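Local coordinates for protein Exo beta-1,2-glucooligosaccharide sophorohydrolase (non-reducing end) (Parabacteroides distasonis ATCC 8503, PDB 5Z06) that hydrolyses linear beta-1,2-glucan and beta-1,2-glucooligosaccharides of four or more glucose units, releasing sophorose from the non-reducing end, at residues Lys199-Pro211 with Met241-Ala255. Residues are numbered along the deposited sequence; the frame is centred on the assembly and turned at random.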
loop_
_atom_site.group_PDB
_atom_site.type_symbol
_atom_site.label_atom_id
_atom_site.label_comp_id
_atom_site.label_asym_id
_atom_site.label_seq_id
_atom_site.Cartn_x
_atom_site.Cartn_y
_atom_site.Cartn_z
ATOM N N LYS A 199 13.016 -0.172 19.013
ATOM C CA LYS A 199 13.765 -1.250 18.434
ATOM C C LYS A 199 14.611 -0.629 17.342
ATOM O O LYS A 199 14.087 -0.100 16.357
ATOM C CB LYS A 199 12.797 -2.341 17.948
ATOM C CG LYS A 199 13.419 -3.539 17.264
ATOM C CD LYS A 199 14.594 -4.197 17.973
ATOM C CE LYS A 199 15.146 -5.320 17.097
ATOM N NZ LYS A 199 16.394 -5.872 17.677
ATOM N N ALA A 200 15.919 -0.631 17.552
ATOM C CA ALA A 200 16.831 -0.046 16.591
ATOM C C ALA A 200 17.187 -1.077 15.555
ATOM O O ALA A 200 17.187 -2.272 15.805
ATOM C CB ALA A 200 18.087 0.483 17.257
ATOM N N TYR A 201 17.456 -0.575 14.371
ATOM C CA TYR A 201 18.041 -1.339 13.298
ATOM C C TYR A 201 19.269 -0.532 12.876
ATOM O O TYR A 201 19.917 0.053 13.748
ATOM C CB TYR A 201 16.981 -1.552 12.218
ATOM C CG TYR A 201 15.861 -2.401 12.747
ATOM C CD1 TYR A 201 14.835 -1.822 13.459
ATOM C CD2 TYR A 201 15.854 -3.789 12.578
ATOM C CE1 TYR A 201 13.807 -2.580 13.965
ATOM C CE2 TYR A 201 14.823 -4.567 13.079
ATOM C CZ TYR A 201 13.801 -3.942 13.767
ATOM O OH TYR A 201 12.756 -4.635 14.310
ATOM N N GLU A 202 19.594 -0.468 11.594
ATOM C CA GLU A 202 20.805 0.213 11.173
ATOM C C GLU A 202 20.615 1.701 10.950
ATOM O O GLU A 202 21.461 2.531 11.339
ATOM C CB GLU A 202 21.340 -0.436 9.919
ATOM C CG GLU A 202 22.677 0.155 9.489
ATOM C CD GLU A 202 23.173 -0.446 8.229
ATOM O OE1 GLU A 202 23.200 0.280 7.229
ATOM O OE2 GLU A 202 23.527 -1.631 8.227
ATOM N N ARG A 203 19.525 2.038 10.291
ATOM C CA ARG A 203 19.251 3.414 9.902
ATOM C C ARG A 203 18.016 3.961 10.563
ATOM O O ARG A 203 17.659 5.132 10.351
ATOM C CB ARG A 203 19.084 3.480 8.393
ATOM C CG ARG A 203 20.216 2.838 7.625
ATOM C CD ARG A 203 21.514 3.540 7.905
ATOM N NE ARG A 203 22.584 2.945 7.123
ATOM C CZ ARG A 203 23.625 3.603 6.635
ATOM N NH1 ARG A 203 23.760 4.903 6.845
ATOM N NH2 ARG A 203 24.544 2.954 5.942
ATOM N N HIS A 204 17.361 3.149 11.386
ATOM C CA HIS A 204 16.129 3.601 11.967
ATOM C C HIS A 204 15.849 2.948 13.274
ATOM O O HIS A 204 16.426 1.915 13.581
ATOM C CB HIS A 204 14.965 3.379 11.013
ATOM C CG HIS A 204 14.410 2.009 11.075
ATOM N ND1 HIS A 204 15.029 0.938 10.477
ATOM C CD2 HIS A 204 13.297 1.528 11.678
ATOM C CE1 HIS A 204 14.317 -0.148 10.713
ATOM N NE2 HIS A 204 13.266 0.182 11.439
ATOM N N ILE A 205 14.961 3.598 14.021
ATOM C CA ILE A 205 14.431 3.086 15.249
ATOM C C ILE A 205 12.929 3.046 15.109
ATOM O O ILE A 205 12.300 4.016 14.705
ATOM C CB ILE A 205 14.825 3.942 16.460
ATOM C CG1 ILE A 205 16.347 4.011 16.533
ATOM C CG2 ILE A 205 14.206 3.350 17.731
ATOM C CD1 ILE A 205 16.893 4.946 17.582
ATOM N N ASP A 206 12.373 1.899 15.440
ATOM C CA ASP A 206 10.942 1.715 15.469
ATOM C C ASP A 206 10.483 1.845 16.883
ATOM O O ASP A 206 11.007 1.159 17.762
ATOM C CB ASP A 206 10.588 0.320 14.962
ATOM C CG ASP A 206 10.656 0.225 13.470
ATOM O OD1 ASP A 206 10.233 1.205 12.824
ATOM O OD2 ASP A 206 11.105 -0.828 12.953
ATOM N N ILE A 207 9.497 2.702 17.103
ATOM C CA ILE A 207 8.812 2.721 18.375
ATOM C C ILE A 207 7.388 2.263 18.163
ATOM O O ILE A 207 6.843 2.378 17.071
ATOM C CB ILE A 207 8.913 4.083 19.111
ATOM C CG1 ILE A 207 8.114 5.176 18.412
ATOM C CG2 ILE A 207 10.388 4.460 19.284
ATOM C CD1 ILE A 207 8.181 6.544 19.092
ATOM N N LYS A 208 6.820 1.721 19.228
ATOM C CA LYS A 208 5.490 1.172 19.233
ATOM C C LYS A 208 4.878 1.461 20.589
ATOM O O LYS A 208 5.567 1.413 21.633
ATOM C CB LYS A 208 5.526 -0.350 19.020
ATOM C CG LYS A 208 4.146 -0.942 18.697
ATOM C CD LYS A 208 4.076 -2.461 18.832
ATOM C CE LYS A 208 2.670 -2.988 18.527
ATOM N NZ LYS A 208 1.610 -2.534 19.473
ATOM N N TRP A 209 3.583 1.732 20.564
ATOM C CA TRP A 209 2.846 2.048 21.758
ATOM C C TRP A 209 1.455 1.391 21.717
ATOM O O TRP A 209 1.030 0.901 20.665
ATOM C CB TRP A 209 2.769 3.568 21.919
ATOM C CG TRP A 209 2.102 4.278 20.767
ATOM C CD1 TRP A 209 0.769 4.410 20.574
ATOM C CD2 TRP A 209 2.734 4.925 19.647
ATOM N NE1 TRP A 209 0.518 5.122 19.423
ATOM C CE2 TRP A 209 1.703 5.445 18.830
ATOM C CE3 TRP A 209 4.064 5.131 19.264
ATOM C CZ2 TRP A 209 1.958 6.145 17.637
ATOM C CZ3 TRP A 209 4.320 5.838 18.084
ATOM C CH2 TRP A 209 3.272 6.329 17.284
ATOM N N ILE A 210 0.792 1.338 22.874
ATOM C CA ILE A 210 -0.581 0.830 23.001
ATOM C C ILE A 210 -1.392 2.007 23.497
ATOM O O ILE A 210 -0.978 2.654 24.454
ATOM C CB ILE A 210 -0.727 -0.289 24.056
ATOM C CG1 ILE A 210 0.368 -1.359 23.922
ATOM C CG2 ILE A 210 -2.103 -0.939 23.964
ATOM C CD1 ILE A 210 1.029 -1.651 25.255
ATOM N N PRO A 211 -2.537 2.303 22.850
ATOM C CA PRO A 211 -3.412 3.403 23.285
ATOM C C PRO A 211 -3.913 3.307 24.744
ATOM O O PRO A 211 -4.083 2.205 25.261
ATOM C CB PRO A 211 -4.593 3.323 22.307
ATOM C CG PRO A 211 -4.049 2.665 21.094
ATOM C CD PRO A 211 -2.947 1.753 21.541
ATOM N N MET A 241 -2.213 4.285 13.266
ATOM C CA MET A 241 -0.847 3.796 13.327
ATOM C C MET A 241 -0.328 3.946 14.768
ATOM O O MET A 241 -0.018 5.050 15.189
ATOM C CB MET A 241 -0.018 4.597 12.308
ATOM C CG MET A 241 1.377 4.096 12.002
ATOM S SD MET A 241 1.467 2.413 11.392
ATOM C CE MET A 241 0.625 2.614 9.831
ATOM N N ASN A 242 -0.232 2.836 15.506
ATOM C CA ASN A 242 0.348 2.794 16.863
ATOM C C ASN A 242 1.856 2.539 16.855
ATOM O O ASN A 242 2.414 1.807 17.693
ATOM C CB ASN A 242 -0.330 1.709 17.699
ATOM C CG ASN A 242 -1.803 1.969 17.894
ATOM O OD1 ASN A 242 -2.251 3.121 18.044
ATOM N ND2 ASN A 242 -2.577 0.897 17.878
ATOM N N ARG A 243 2.520 3.200 15.927
ATOM C CA ARG A 243 3.843 2.834 15.571
ATOM C C ARG A 243 4.486 3.993 14.890
ATOM O O ARG A 243 3.826 4.683 14.131
ATOM C CB ARG A 243 3.757 1.699 14.575
ATOM C CG ARG A 243 4.779 0.691 14.870
ATOM C CD ARG A 243 4.824 -0.388 13.809
ATOM N NE ARG A 243 4.904 -1.626 14.531
ATOM C CZ ARG A 243 5.935 -2.014 15.270
ATOM N NH1 ARG A 243 7.057 -1.312 15.342
ATOM N NH2 ARG A 243 5.846 -3.159 15.904
ATOM N N TYR A 244 5.770 4.199 15.130
ATOM C CA TYR A 244 6.483 5.233 14.424
ATOM C C TYR A 244 7.871 4.750 14.062
ATOM O O TYR A 244 8.564 4.150 14.889
ATOM C CB TYR A 244 6.539 6.516 15.247
ATOM C CG TYR A 244 7.471 7.512 14.637
ATOM C CD1 TYR A 244 7.197 8.056 13.386
ATOM C CD2 TYR A 244 8.650 7.876 15.279
ATOM C CE1 TYR A 244 8.061 8.953 12.789
ATOM C CE2 TYR A 244 9.512 8.788 14.705
ATOM C CZ TYR A 244 9.218 9.316 13.468
ATOM O OH TYR A 244 10.090 10.203 12.923
ATOM N N THR A 245 8.236 5.005 12.809
ATOM C CA THR A 245 9.506 4.639 12.264
ATOM C C THR A 245 10.341 5.897 12.106
ATOM O O THR A 245 10.063 6.747 11.261
ATOM C CB THR A 245 9.315 3.896 10.940
ATOM O OG1 THR A 245 8.776 2.597 11.221
ATOM C CG2 THR A 245 10.632 3.746 10.206
ATOM N N ASP A 246 11.375 6.004 12.932
ATOM C CA ASP A 246 12.221 7.151 12.905
ATOM C C ASP A 246 13.441 6.802 12.114
ATOM O O ASP A 246 14.335 6.112 12.611
ATOM C CB ASP A 246 12.642 7.580 14.299
ATOM C CG ASP A 246 13.227 8.975 14.307
ATOM O OD1 ASP A 246 12.704 9.852 13.578
ATOM O OD2 ASP A 246 14.216 9.195 15.036
ATOM N N PHE A 247 13.488 7.297 10.888
ATOM C CA PHE A 247 14.620 7.048 10.052
ATOM C C PHE A 247 15.714 8.064 10.368
ATOM O O PHE A 247 15.654 9.185 9.912
ATOM C CB PHE A 247 14.245 7.094 8.574
ATOM C CG PHE A 247 15.298 6.502 7.707
ATOM C CD1 PHE A 247 16.342 7.282 7.232
ATOM C CD2 PHE A 247 15.289 5.154 7.434
ATOM C CE1 PHE A 247 17.326 6.725 6.437
ATOM C CE2 PHE A 247 16.281 4.586 6.671
ATOM C CZ PHE A 247 17.300 5.371 6.157
ATOM N N LEU A 248 16.707 7.650 11.137
ATOM C CA LEU A 248 17.847 8.508 11.485
ATOM C C LEU A 248 18.842 8.611 10.356
ATOM O O LEU A 248 19.521 9.613 10.232
ATOM C CB LEU A 248 18.578 7.978 12.728
ATOM C CG LEU A 248 17.673 7.934 13.956
ATOM C CD1 LEU A 248 18.271 7.044 15.031
ATOM C CD2 LEU A 248 17.430 9.340 14.473
ATOM N N GLY A 249 18.945 7.568 9.548
ATOM C CA GLY A 249 19.908 7.527 8.449
ATOM C C GLY A 249 21.354 7.445 8.884
ATOM O O GLY A 249 22.217 7.666 8.083
ATOM N N GLU A 250 21.602 7.066 10.137
ATOM C CA GLU A 250 22.908 7.129 10.746
ATOM C C GLU A 250 23.083 5.933 11.671
ATOM O O GLU A 250 22.178 5.587 12.444
ATOM C CB GLU A 250 23.004 8.412 11.542
ATOM C CG GLU A 250 24.295 8.559 12.324
ATOM C CD GLU A 250 24.519 9.970 12.840
ATOM O OE1 GLU A 250 23.685 10.859 12.557
ATOM O OE2 GLU A 250 25.541 10.170 13.539
ATOM N N VAL A 251 24.248 5.311 11.581
ATOM C CA VAL A 251 24.562 4.126 12.346
ATOM C C VAL A 251 25.264 4.517 13.642
ATOM O O VAL A 251 26.043 5.456 13.678
ATOM C CB VAL A 251 25.456 3.173 11.547
ATOM C CG1 VAL A 251 25.587 1.835 12.271
ATOM C CG2 VAL A 251 24.864 2.949 10.160
ATOM N N GLY A 252 24.992 3.765 14.701
ATOM C CA GLY A 252 25.588 4.018 16.011
ATOM C C GLY A 252 24.966 5.211 16.695
ATOM O O GLY A 252 25.567 5.804 17.553
ATOM N N LYS A 253 23.747 5.548 16.331
ATOM C CA LYS A 253 23.107 6.746 16.821
ATOM C C LYS A 253 22.087 6.356 17.835
ATOM O O LYS A 253 21.183 5.549 17.541
ATOM C CB LYS A 253 22.420 7.489 15.685
ATOM C CG LYS A 253 21.870 8.848 16.070
ATOM C CD LYS A 253 22.949 9.834 16.524
ATOM C CE LYS A 253 22.443 11.264 16.312
ATOM N NZ LYS A 253 23.257 12.341 16.954
ATOM N N LYS A 254 22.236 6.926 19.028
ATOM C CA LYS A 254 21.321 6.697 20.116
ATOM C C LYS A 254 20.235 7.746 20.049
ATOM O O LYS A 254 20.512 8.920 19.816
ATOM C CB LYS A 254 22.036 6.774 21.467
ATOM C CG LYS A 254 21.094 6.531 22.635
ATOM C CD LYS A 254 21.829 5.998 23.862
ATOM C CE LYS A 254 20.849 5.469 24.901
ATOM N NZ LYS A 254 21.518 5.125 26.189
ATOM N N ALA A 255 18.996 7.313 20.230
ATOM C CA ALA A 255 17.876 8.244 20.337
ATOM C C ALA A 255 16.887 7.767 21.383
ATOM O O ALA A 255 16.722 6.573 21.604
ATOM C CB ALA A 255 17.186 8.443 18.991
HETATM O O HOH W 1 7.743 1.326 14.071
#
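Ile205 faces Asp246, and Ile207 faces Tyr244, as hydrogen-bonded pairs of antiparallel strands 204-210 and 243-247. They belong to a small beta sandwich whose three- and four-stranded sheets have the strand order of a fibronectin type III fold; 204-210 is the middle strand of the smaller sheet, with 194-200 along its other edge. Each pair closes a double backbone bond, and Trp209 N to Asn242 O adds a fifth at 3.1 Å.

On the sandwich-core face, Ile205 CD1 touches Leu248 CD1 at 3.6 Å and also meets Ala255 of the opposing sheet. The Trp209 indole reaches over the neighbouring strand: with CG between its own N and carbonyl carbon (chi1 59°), it lays one face on the Asn242-Arg243 peptide, Asn242 C 3.5 Å from Trp209 CE2, and takes a CH-pi contact from Asn242 CB, while its edge meets Tyr244 CB. A serine here would probably leave that peptide and Tyr244 CB without their flat cover.

The face bearing His204, Asp206, Thr245 and Arg243 carries a polar network. Thr245 OG1 donates to Asp206 OD1 at 2.6 Å, nearly along the C-O axis, and a water joins this oxygen to Arg243 NH1. The second oxygen, OD2, takes His204 NE2 from above the carboxylate plane, though close to the imidazole plane. Asp206 OD2 is also salt-bridged to Arg297 of helix 284-297, while His204 ND1 and Tyr635 OH share a hydrogen bond. The Lys208 chain crosses one face of the Arg243 guanidinium, Lys208 CD 3.5 Å from Arg243 NH2; Arg243 NE is salt-bridged to Glu301.

In the loops where strand 204-210 begins and strand 243-247 ends, Val251 CG2 covers one face of the Arg203 guanidinium, which Glu202 OE1 grips at NE; that carboxylate also pairs with Arg636. Gly249 N donates to Arg203 O at 2.9 Å, and this same oxygen sits 3.7 Å above the centre of the Phe247 ring.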